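Local coordinates for 6-phosphogluconate dehydrogenase, NAD-binding (PDB 6SMT), which reduces imines with S-enantioselectivity, most likely as a dimeric NADPH-dependent oxidoreductase of the HIBADH-related family, at residues Gln146-Phe149 and Asp150-Arg153; Val155-Leu159 and Gly160-Trp164; Asp181-Trp184 and Thr185-Gly189; Phe190-Ala193 and Leu194-Arg198. All blocks are in the same frame, centred on the assembly; numbering follows the deposited sequence.

Overall arrangement
Along the chain the four contacts follow in series; none nests within or crosses another, and each is local, spanning a helical turn or one chain reversal rather than closing a long loop. Contact 1 opens helix 146-156, and contact 2 turns the end of that helix into strand 161-164. The two touch where F149 packs on L162 and W164, joining helix to sheet in the nucleotide-binding domain. The chain then enters helix 171-199, which carries contact 3 beside the bound alcohol and, with centres about 14 Å apart, contact 4 farther along. Contacts 3 and 4 are tied across the dimer, where D181 of one subunit meets H192 of the other.

Contact 1 (Gln146-Phe149 and Asp150-Arg153); sequences QALF and DEHR
F149 and R153 meet one turn apart on helix 146-156, the helical arm of a beta-alpha-beta unit, and illustrate how one aromatic residue can touch its own helix and the sheet at once. With CG anti to the backbone N (chi1 172°), the ring of F149 swings off the helix. CB rests beside the amide of D150; CD2 of F149 comes 3.6 Å from D150 OD1; farther out, F149 CE2 and CZ both lie near R153 NE, at 3.8 Å and 3.9 Å. The ring and guanidinium planes stand 78° apart, so the arginine is not laid flat on the phenyl group. R153 NH1 forms a salt bridge with D157 OD1, while the F149 ring also meets those of F142 and W164.

On another side of the helix, L148 CD1 comes up to the H152 imidazole at its edge, in the ring plane, 3.7 Å from CD2. H152 NE2 is hydrogen-bonded to T95 OG1, and E151, whose CG lies over one imidazole face, toward the rim, forms a salt bridge with R120. The amide of H152 is divided between L148 O and F149 O, reaching the latter from above its carbonyl plane. Near the helix start, Q146 and D150 meet through a water, which accepts from Q146 NE2 at 2.8 Å and donates to D150 OD1 at 2.7 Å.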
loop_
_atom_site.group_PDB
_atom_site.type_symbol
_atom_site.label_atom_id
_atom_site.label_comp_id
_atom_site.label_asym_id
_atom_site.label_seq_id
_atom_site.Cartn_x
_atom_site.Cartn_y
_atom_site.Cartn_z
ATOM N N GLN B 146 -23.599 8.153 21.266
ATOM C CA GLN B 146 -22.882 9.435 21.109
ATOM C C GLN B 146 -22.647 10.095 22.437
ATOM O O GLN B 146 -21.526 10.534 22.720
ATOM C CB GLN B 146 -23.558 10.395 20.144
ATOM C CG GLN B 146 -22.638 11.552 19.777
ATOM C CD GLN B 146 -23.239 12.443 18.701
ATOM O OE1 GLN B 146 -24.412 12.266 18.315
ATOM N NE2 GLN B 146 -22.459 13.420 18.260
ATOM N N ALA B 147 -23.617 10.073 23.319
ATOM C CA ALA B 147 -23.449 10.753 24.610
ATOM C C ALA B 147 -22.395 10.085 25.440
ATOM O O ALA B 147 -21.755 10.759 26.245
ATOM C CB ALA B 147 -24.770 10.677 25.359
ATOM N N LEU B 148 -22.238 8.772 25.300
ATOM C CA LEU B 148 -21.244 8.023 26.098
ATOM C C LEU B 148 -19.856 8.353 25.560
ATOM O O LEU B 148 -18.894 8.580 26.349
ATOM C CB LEU B 148 -21.579 6.539 25.983
ATOM C CG LEU B 148 -20.645 5.609 26.722
ATOM C CD1 LEU B 148 -20.770 5.898 28.198
ATOM C CD2 LEU B 148 -21.047 4.169 26.413
ATOM N N PHE B 149 -19.667 8.430 24.241
ATOM C CA PHE B 149 -18.421 8.933 23.680
ATOM C C PHE B 149 -18.124 10.346 24.235
ATOM O O PHE B 149 -17.035 10.620 24.648
ATOM C CB PHE B 149 -18.501 8.911 22.165
ATOM C CG PHE B 149 -17.341 9.592 21.516
ATOM C CD1 PHE B 149 -16.105 8.967 21.380
ATOM C CD2 PHE B 149 -17.495 10.846 20.980
ATOM C CE1 PHE B 149 -15.034 9.620 20.791
ATOM C CE2 PHE B 149 -16.469 11.488 20.360
ATOM C CZ PHE B 149 -15.219 10.899 20.305
ATOM N N ASP B 150 -19.127 11.207 24.203
ATOM C CA ASP B 150 -18.900 12.594 24.663
ATOM C C ASP B 150 -18.502 12.614 26.147
ATOM O O ASP B 150 -17.647 13.460 26.516
ATOM C CB ASP B 150 -20.167 13.421 24.420
ATOM C CG ASP B 150 -20.484 13.551 22.945
ATOM O OD1 ASP B 150 -19.572 13.539 22.076
ATOM O OD2 ASP B 150 -21.660 13.794 22.658
ATOM N N GLU B 151 -19.078 11.775 26.960
ATOM C CA GLU B 151 -18.809 11.653 28.421
ATOM C C GLU B 151 -17.328 11.382 28.647
ATOM O O GLU B 151 -16.739 11.902 29.626
ATOM C CB GLU B 151 -19.673 10.597 29.082
ATOM C CG GLU B 151 -19.329 10.281 30.527
ATOM C CD GLU B 151 -20.267 9.285 31.203
ATOM O OE1 GLU B 151 -21.357 8.978 30.619
ATOM O OE2 GLU B 151 -19.903 8.836 32.302
ATOM N N HIS B 152 -16.690 10.544 27.804
ATOM C CA HIS B 152 -15.322 10.016 28.033
ATOM C C HIS B 152 -14.289 10.667 27.110
ATOM O O HIS B 152 -13.138 10.393 27.273
ATOM C CB HIS B 152 -15.313 8.485 27.853
ATOM C CG HIS B 152 -16.141 7.868 28.917
ATOM N ND1 HIS B 152 -15.732 7.934 30.277
ATOM C CD2 HIS B 152 -17.331 7.207 28.900
ATOM C CE1 HIS B 152 -16.712 7.365 31.008
ATOM N NE2 HIS B 152 -17.655 6.883 30.184
ATOM N N ARG B 153 -14.690 11.529 26.201
ATOM C CA ARG B 153 -13.827 12.101 25.128
ATOM C C ARG B 153 -12.694 12.856 25.786
ATOM O O ARG B 153 -11.618 12.811 25.214
ATOM C CB ARG B 153 -14.690 13.067 24.275
ATOM C CG ARG B 153 -13.956 13.661 23.087
ATOM C CD ARG B 153 -14.725 14.771 22.404
ATOM N NE ARG B 153 -14.537 14.652 20.960
ATOM C CZ ARG B 153 -13.360 14.738 20.340
ATOM N NH1 ARG B 153 -12.267 15.024 21.009
ATOM N NH2 ARG B 153 -13.275 14.559 19.028
HETATM O O HOH W 1 -19.849 13.670 19.377
#

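Contact 2 (Val155-Leu159 and Gly160-Trp164); sequences VLDTL and GQLTW
L156 and D157 both receive the side chain of L162 where the chain leaves helix 146-156 and doubles back as strand 161-164, a compact example of how a helix is joined to the next strand. V155 prepares the turn through its carbonyl: V155 O accepts from the amide of T158 and also from T158 OG1, at 2.9 Å and almost in line with the C=O. L156 comes next and supplies the apolar seat, its CB lying 3.6 Å from L162 CD1. The CG of L162 stands beside its backbone N and anti to the carbonyl carbon (chi1 -44°), which brings CD1 to L156 CB and D157 OD1 and settles CD2 against L156 O.

D157 does two jobs. Its carboxylate oxygen OD1 sits tightly beside L162 CD1, 3.2 Å away, and is also held by a salt bridge to R153. A water donates to D157 OD1 (2.6 Å) and to G160 O (2.8 Å), linking the D157 carboxylate to the backbone at G160; a second water accepts from the amide of L162 and reaches D157 OD1 only weakly. D157 O accepts a weak hydrogen bond from G160 N at 3.5 Å and a separate hydrogen bond from R136 NH2.

L159 sends its side chain to L25, A28 and L29 of helix 20-31. G160 follows with backbone angles of 161° and -176°, at which a side chain would jam against L159 O. This tight connection into strand 161-164, the sheet's outermost strand within the chain and parallel to strand 139-143, completes the beta-alpha-beta crossover of this nucleotide-binding domain.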
loop_
_atom_site.group_PDB
_atom_site.type_symbol
_atom_site.label_atom_id
_atom_site.label_comp_id
_atom_site.label_asym_id
_atom_site.label_seq_id
_atom_site.Cartn_x
_atom_site.Cartn_y
_atom_site.Cartn_z
ATOM N N VAL B 155 -10.923 12.267 28.632
ATOM C CA VAL B 155 -9.874 11.262 28.944
ATOM C C VAL B 155 -9.316 10.732 27.632
ATOM O O VAL B 155 -8.097 10.620 27.442
ATOM C CB VAL B 155 -10.430 10.181 29.859
ATOM C CG1 VAL B 155 -9.571 8.941 29.885
ATOM C CG2 VAL B 155 -10.626 10.802 31.225
ATOM N N LEU B 156 -10.184 10.328 26.712
ATOM C CA LEU B 156 -9.711 9.594 25.513
ATOM C C LEU B 156 -8.828 10.534 24.676
ATOM O O LEU B 156 -8.000 10.044 23.914
ATOM C CB LEU B 156 -10.940 9.108 24.740
ATOM C CG LEU B 156 -11.746 7.965 25.390
ATOM C CD1 LEU B 156 -13.050 7.743 24.712
ATOM C CD2 LEU B 156 -10.973 6.682 25.511
ATOM N N ASP B 157 -9.117 11.831 24.638
ATOM C CA ASP B 157 -8.362 12.761 23.759
ATOM C C ASP B 157 -6.875 12.773 24.077
ATOM O O ASP B 157 -6.128 13.131 23.176
ATOM C CB ASP B 157 -8.829 14.198 23.992
ATOM C CG ASP B 157 -10.021 14.646 23.178
ATOM O OD1 ASP B 157 -10.221 14.086 22.065
ATOM O OD2 ASP B 157 -10.771 15.530 23.675
ATOM N N THR B 158 -6.458 12.279 25.259
ATOM C CA THR B 158 -5.033 12.199 25.576
ATOM C C THR B 158 -4.376 11.084 24.739
ATOM O O THR B 158 -3.160 11.098 24.627
ATOM C CB THR B 158 -4.790 11.953 27.076
ATOM O OG1 THR B 158 -5.222 10.671 27.481
ATOM C CG2 THR B 158 -5.557 12.892 27.965
ATOM N N LEU B 159 -5.146 10.196 24.107
ATOM C CA LEU B 159 -4.496 9.069 23.384
ATOM C C LEU B 159 -4.197 9.433 21.937
ATOM O O LEU B 159 -3.303 8.818 21.313
ATOM C CB LEU B 159 -5.460 7.896 23.412
ATOM C CG LEU B 159 -5.835 7.334 24.776
ATOM C CD1 LEU B 159 -6.903 6.304 24.611
ATOM C CD2 LEU B 159 -4.520 6.879 25.458
ATOM N N GLY B 160 -4.931 10.390 21.376
ATOM C CA GLY B 160 -4.833 10.622 19.928
ATOM C C GLY B 160 -6.020 11.381 19.380
ATOM O O GLY B 160 -6.854 11.864 20.148
ATOM N N GLN B 161 -6.074 11.566 18.094
ATOM C CA GLN B 161 -7.233 12.109 17.407
ATOM C C GLN B 161 -8.344 11.069 17.376
ATOM O O GLN B 161 -8.041 9.875 17.156
ATOM C CB GLN B 161 -6.920 12.532 15.965
ATOM C CG GLN B 161 -5.802 13.564 15.958
ATOM C CD GLN B 161 -5.748 14.408 14.718
ATOM O OE1 GLN B 161 -6.754 15.032 14.345
ATOM N NE2 GLN B 161 -4.549 14.508 14.167
ATOM N N LEU B 162 -9.519 11.478 17.805
ATOM C CA LEU B 162 -10.663 10.573 17.948
ATOM C C LEU B 162 -11.716 10.831 16.906
ATOM O O LEU B 162 -11.977 12.000 16.488
ATOM C CB LEU B 162 -11.261 10.758 19.341
ATOM C CG LEU B 162 -10.322 10.854 20.520
ATOM C CD1 LEU B 162 -11.185 11.071 21.749
ATOM C CD2 LEU B 162 -9.408 9.666 20.654
ATOM N N THR B 163 -12.337 9.773 16.400
ATOM C CA THR B 163 -13.466 9.912 15.467
ATOM C C THR B 163 -14.597 9.010 15.920
ATOM O O THR B 163 -14.339 7.797 16.010
ATOM C CB THR B 163 -13.139 9.520 14.007
ATOM O OG1 THR B 163 -11.994 10.269 13.585
ATOM C CG2 THR B 163 -14.299 9.836 13.077
ATOM N N TRP B 164 -15.772 9.577 16.187
ATOM C CA TRP B 164 -16.986 8.792 16.441
ATOM C C TRP B 164 -17.652 8.544 15.118
ATOM O O TRP B 164 -17.994 9.504 14.383
ATOM C CB TRP B 164 -17.847 9.488 17.496
ATOM C CG TRP B 164 -19.145 8.781 17.735
ATOM C CD1 TRP B 164 -19.311 7.776 18.621
ATOM C CD2 TRP B 164 -20.424 9.070 17.163
ATOM N NE1 TRP B 164 -20.618 7.397 18.651
ATOM C CE2 TRP B 164 -21.334 8.193 17.771
ATOM C CE3 TRP B 164 -20.858 9.989 16.214
ATOM C CZ2 TRP B 164 -22.702 8.210 17.474
ATOM C CZ3 TRP B 164 -22.200 9.953 15.858
ATOM C CH2 TRP B 164 -23.084 9.051 16.457
HETATM O O HOH W 2 -9.910 14.210 18.638
HETATM O O HOH W 3 -8.157 14.288 20.558
#

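Contact 3 (Asp181-Trp184 and Thr185-Gly189); sequences DLFW and TSVGG. With 2EH ((2S)-2-ethylhexan-1-ol), chain N.
Two flat groups, F183 and W184, set out the contact with V187. The phenyl ring of F183 is sandwiched: the branching carbon C7A of the bound (2S)-2-ethylhexan-1-ol lies over one face, 3.7 Å from CE2, and V187 CG2 lies over the opposite face, toward the rim, in a CH-pi contact, 3.9 Å from the ring centroid and 22° off its normal. W184 turns one indole face to F183, whose CE2 stands above its centre, while W184 NE1 lies at the phenyl edge in plane. V187 CG1 meets the indole at its own edge, 4.0 Å from CE3. One valine thus serves both rings: CG1 anti to the backbone N (chi1 166°) goes to the tryptophan, leaving CG2 for the phenylalanine.

Elsewhere on the helix, D181 O is gripped twice. T185 OG1 donates to D181 O at 2.7 Å and T185 N to the same oxygen at 3.0 Å, from opposite faces of the carbonyl plane. A water donates to both T185 OG1 and D181 OD1, while D181 OD2 bonds H192 of the second subunit.

W184 also approaches the alcohol, with CZ2 4.0 Å from C7, and packs on V244 of the second subunit. Together with M127, T128 and L180, these rings line the alcohol-binding pocket, where the W184 side chain lies about 7 Å from bound NADPH, consistent with the substrate site of an imine reductase.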
loop_
_atom_site.group_PDB
_atom_site.type_symbol
_atom_site.label_atom_id
_atom_site.label_comp_id
_atom_site.label_asym_id
_atom_site.label_seq_id
_atom_site.Cartn_x
_atom_site.Cartn_y
_atom_site.Cartn_z
ATOM N N ASP B 181 -7.426 -4.164 5.989
ATOM C CA ASP B 181 -7.307 -4.828 4.682
ATOM C C ASP B 181 -6.306 -4.042 3.822
ATOM O O ASP B 181 -5.322 -4.615 3.322
ATOM C CB ASP B 181 -8.682 -4.923 4.075
ATOM C CG ASP B 181 -8.809 -5.407 2.702
ATOM O OD1 ASP B 181 -7.790 -5.901 2.146
ATOM O OD2 ASP B 181 -9.930 -5.323 2.186
ATOM N N LEU B 182 -6.555 -2.756 3.672
ATOM C CA LEU B 182 -5.595 -1.892 2.916
ATOM C C LEU B 182 -4.209 -2.015 3.516
ATOM O O LEU B 182 -3.213 -2.187 2.784
ATOM C CB LEU B 182 -6.131 -0.481 2.932
ATOM C CG LEU B 182 -5.165 0.581 2.446
ATOM C CD1 LEU B 182 -4.785 0.318 1.009
ATOM C CD2 LEU B 182 -5.686 1.958 2.673
ATOM N N PHE B 183 -4.110 -1.828 4.818
ATOM C CA PHE B 183 -2.820 -1.780 5.492
ATOM C C PHE B 183 -2.028 -3.075 5.298
ATOM O O PHE B 183 -0.868 -3.079 4.845
ATOM C CB PHE B 183 -3.004 -1.505 6.962
ATOM C CG PHE B 183 -1.701 -1.551 7.721
ATOM C CD1 PHE B 183 -0.751 -0.564 7.586
ATOM C CD2 PHE B 183 -1.379 -2.646 8.511
ATOM C CE1 PHE B 183 0.476 -0.665 8.234
ATOM C CE2 PHE B 183 -0.178 -2.742 9.186
ATOM C CZ PHE B 183 0.753 -1.744 9.046
ATOM N N TRP B 184 -2.624 -4.225 5.700
ATOM C CA TRP B 184 -1.847 -5.484 5.672
ATOM C C TRP B 184 -1.564 -5.903 4.244
ATOM O O TRP B 184 -0.521 -6.567 4.023
ATOM C CB TRP B 184 -2.573 -6.568 6.475
ATOM C CG TRP B 184 -2.500 -6.344 7.955
ATOM C CD1 TRP B 184 -3.553 -6.069 8.805
ATOM C CD2 TRP B 184 -1.309 -6.270 8.766
ATOM N NE1 TRP B 184 -3.074 -5.846 10.064
ATOM C CE2 TRP B 184 -1.720 -6.020 10.096
ATOM C CE3 TRP B 184 0.059 -6.485 8.493
ATOM C CZ2 TRP B 184 -0.814 -5.884 11.137
ATOM C CZ3 TRP B 184 0.941 -6.326 9.547
ATOM C CH2 TRP B 184 0.514 -6.070 10.852
ATOM N N THR B 185 -2.486 -5.658 3.301
ATOM C CA THR B 185 -2.214 -5.995 1.908
ATOM C C THR B 185 -0.971 -5.236 1.466
ATOM O O THR B 185 -0.087 -5.779 0.810
ATOM C CB THR B 185 -3.420 -5.762 1.041
ATOM O OG1 THR B 185 -4.545 -6.532 1.542
ATOM C CG2 THR B 185 -3.156 -6.181 -0.379
ATOM N N SER B 186 -0.925 -3.944 1.827
ATOM C CA SER B 186 0.225 -3.082 1.474
ATOM C C SER B 186 1.501 -3.624 2.110
ATOM O O SER B 186 2.560 -3.687 1.437
ATOM C CB SER B 186 -0.080 -1.649 1.886
ATOM O OG SER B 186 -1.223 -1.129 1.192
ATOM N N VAL B 187 1.469 -3.994 3.385
ATOM C CA VAL B 187 2.618 -4.581 4.095
ATOM C C VAL B 187 3.033 -5.864 3.389
ATOM O O VAL B 187 4.244 -6.112 3.236
ATOM C CB VAL B 187 2.294 -4.855 5.569
ATOM C CG1 VAL B 187 3.319 -5.763 6.250
ATOM C CG2 VAL B 187 2.175 -3.523 6.241
ATOM N N GLY B 188 2.118 -6.714 2.988
ATOM C CA GLY B 188 2.440 -7.948 2.214
ATOM C C GLY B 188 3.173 -7.593 0.946
ATOM O O GLY B 188 4.214 -8.231 0.616
ATOM N N GLY B 189 2.706 -6.581 0.221
ATOM C CA GLY B 189 3.384 -6.096 -0.991
ATOM C C GLY B 189 4.773 -5.616 -0.686
ATOM O O GLY B 189 5.728 -5.895 -1.449
HETATM C C7 2EH N . -2.229 -2.488 12.597
HETATM C C8 2EH N . -2.137 0.017 12.467
HETATM C C9 2EH N . -3.265 0.113 11.454
HETATM C C12 2EH N . 0.895 -2.261 12.853
HETATM C C7A 2EH N . -1.344 -1.266 12.361
HETATM O O7C 2EH N . -2.363 -3.010 13.920
HETATM C CBA 2EH N . -0.073 -1.194 13.167
HETATM C CCA 2EH N . 2.308 -1.906 13.094
HETATM C CCB 2EH N . 3.210 -2.831 12.284
HETATM O O HOH W 4 -6.881 -7.310 0.096
#

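Contact 4 (Phe190-Ala193 and Leu194-Arg198); sequences FGHA and LMVAR
A197 N donates to A193 O at 2.9 Å and 162°, the shortest polar bond between the two segments, and the CB of A197 rests on that same oxygen. This example shows how a regular helix can present quite different chemistry on its successive faces. One turn earlier, L194 N bonds F190 O at 3.0 Å, and the two side chains stay together. The leucine lies over one face of the phenyl ring, its CG 4.2 Å from the centroid and 21° off the normal in a CH-pi contact, while CD1 reaches F190 CE2 at 3.7 Å. The F190 ring also stacks with F222 of the second subunit, so this apolar face reaches the dimer interface.

M195 bends at chi2 and chi3; its CG remains 3.4 Å from G191 O while the thioether end leads off. H192 holds CG anti to its own N (chi1 -175°), which carries the imidazole out beside V196, whose CG2 comes 3.7 Å from CE1.

The polar partners of H192 lie elsewhere: D181 of the second subunit at ND1, and at NE2 a hydrogen bond with S255 and a weak one with D261 O. Held at both nitrogens, the imidazole has its rotation fixed, and the carboxylate would probably keep a proton on ND1; beside the F190-L194 hydrocarbon, H192 thereby adds a directional polar link across the dimer.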
loop_
_atom_site.group_PDB
_atom_site.type_symbol
_atom_site.label_atom_id
_atom_site.label_comp_id
_atom_site.label_asym_id
_atom_site.label_seq_id
_atom_site.Cartn_x
_atom_site.Cartn_y
_atom_site.Cartn_z
ATOM N N PHE B 190 4.918 -4.858 0.374
ATOM C CA PHE B 190 6.221 -4.283 0.730
ATOM C C PHE B 190 7.245 -5.349 1.084
ATOM O O PHE B 190 8.393 -5.360 0.604
ATOM C CB PHE B 190 6.087 -3.297 1.892
ATOM C CG PHE B 190 7.410 -2.708 2.301
ATOM C CD1 PHE B 190 8.022 -1.807 1.440
ATOM C CD2 PHE B 190 8.034 -3.095 3.467
ATOM C CE1 PHE B 190 9.253 -1.242 1.801
ATOM C CE2 PHE B 190 9.214 -2.494 3.833
ATOM C CZ PHE B 190 9.834 -1.635 2.998
ATOM N N GLY B 191 6.844 -6.294 1.936
ATOM C CA GLY B 191 7.788 -7.372 2.311
ATOM C C GLY B 191 8.156 -8.207 1.095
ATOM O O GLY B 191 9.352 -8.587 0.942
ATOM N N HIS B 192 7.249 -8.459 0.172
ATOM C CA HIS B 192 7.500 -9.183 -1.078
ATOM C C HIS B 192 8.496 -8.393 -1.926
ATOM O O HIS B 192 9.480 -8.959 -2.455
ATOM C CB HIS B 192 6.170 -9.438 -1.761
ATOM C CG HIS B 192 6.299 -10.269 -2.959
ATOM N ND1 HIS B 192 6.568 -9.728 -4.183
ATOM C CD2 HIS B 192 6.195 -11.600 -3.102
ATOM C CE1 HIS B 192 6.602 -10.748 -5.086
ATOM N NE2 HIS B 192 6.411 -11.867 -4.420
ATOM N N ALA B 193 8.239 -7.112 -2.064
ATOM C CA ALA B 193 9.116 -6.236 -2.861
ATOM C C ALA B 193 10.527 -6.284 -2.326
ATOM O O ALA B 193 11.492 -6.288 -3.152
ATOM C CB ALA B 193 8.576 -4.853 -2.847
ATOM N N LEU B 194 10.716 -6.189 -1.016
ATOM C CA LEU B 194 12.080 -6.256 -0.466
ATOM C C LEU B 194 12.741 -7.567 -0.881
ATOM O O LEU B 194 13.951 -7.535 -1.179
ATOM C CB LEU B 194 12.084 -6.140 1.056
ATOM C CG LEU B 194 11.723 -4.811 1.653
ATOM C CD1 LEU B 194 11.952 -4.824 3.145
ATOM C CD2 LEU B 194 12.465 -3.652 1.013
ATOM N N MET B 195 12.023 -8.698 -0.848
ATOM C CA MET B 195 12.668 -9.994 -1.134
ATOM C C MET B 195 13.050 -10.030 -2.608
ATOM O O MET B 195 14.149 -10.566 -2.959
ATOM C CB MET B 195 11.709 -11.133 -0.796
ATOM C CG MET B 195 11.418 -11.221 0.604
ATOM S SD MET B 195 12.804 -11.806 1.555
ATOM C CE MET B 195 12.465 -13.530 1.163
ATOM N N VAL B 196 12.215 -9.541 -3.513
ATOM C CA VAL B 196 12.524 -9.595 -4.964
ATOM C C VAL B 196 13.653 -8.602 -5.227
ATOM O O VAL B 196 14.586 -8.948 -5.999
ATOM C CB VAL B 196 11.308 -9.291 -5.811
ATOM C CG1 VAL B 196 11.715 -9.232 -7.278
ATOM C CG2 VAL B 196 10.243 -10.352 -5.588
ATOM N N ALA B 197 13.678 -7.449 -4.622
ATOM C CA ALA B 197 14.766 -6.455 -4.785
ATOM C C ALA B 197 16.059 -7.111 -4.299
ATOM O O ALA B 197 17.109 -6.954 -5.041
ATOM C CB ALA B 197 14.423 -5.195 -4.048
ATOM N N ARG B 198 16.058 -7.787 -3.168
ATOM C CA ARG B 198 17.319 -8.340 -2.614
ATOM C C ARG B 198 17.881 -9.372 -3.566
ATOM O O ARG B 198 19.150 -9.380 -3.792
ATOM C CB ARG B 198 17.106 -8.917 -1.218
ATOM C CG ARG B 198 18.316 -9.589 -0.631
ATOM C CD ARG B 198 18.012 -9.776 0.845
ATOM N NE ARG B 198 18.665 -8.781 1.648
ATOM C CZ ARG B 198 18.681 -8.824 2.982
ATOM N NH1 ARG B 198 17.982 -9.747 3.613
ATOM N NH2 ARG B 198 19.492 -8.041 3.626
#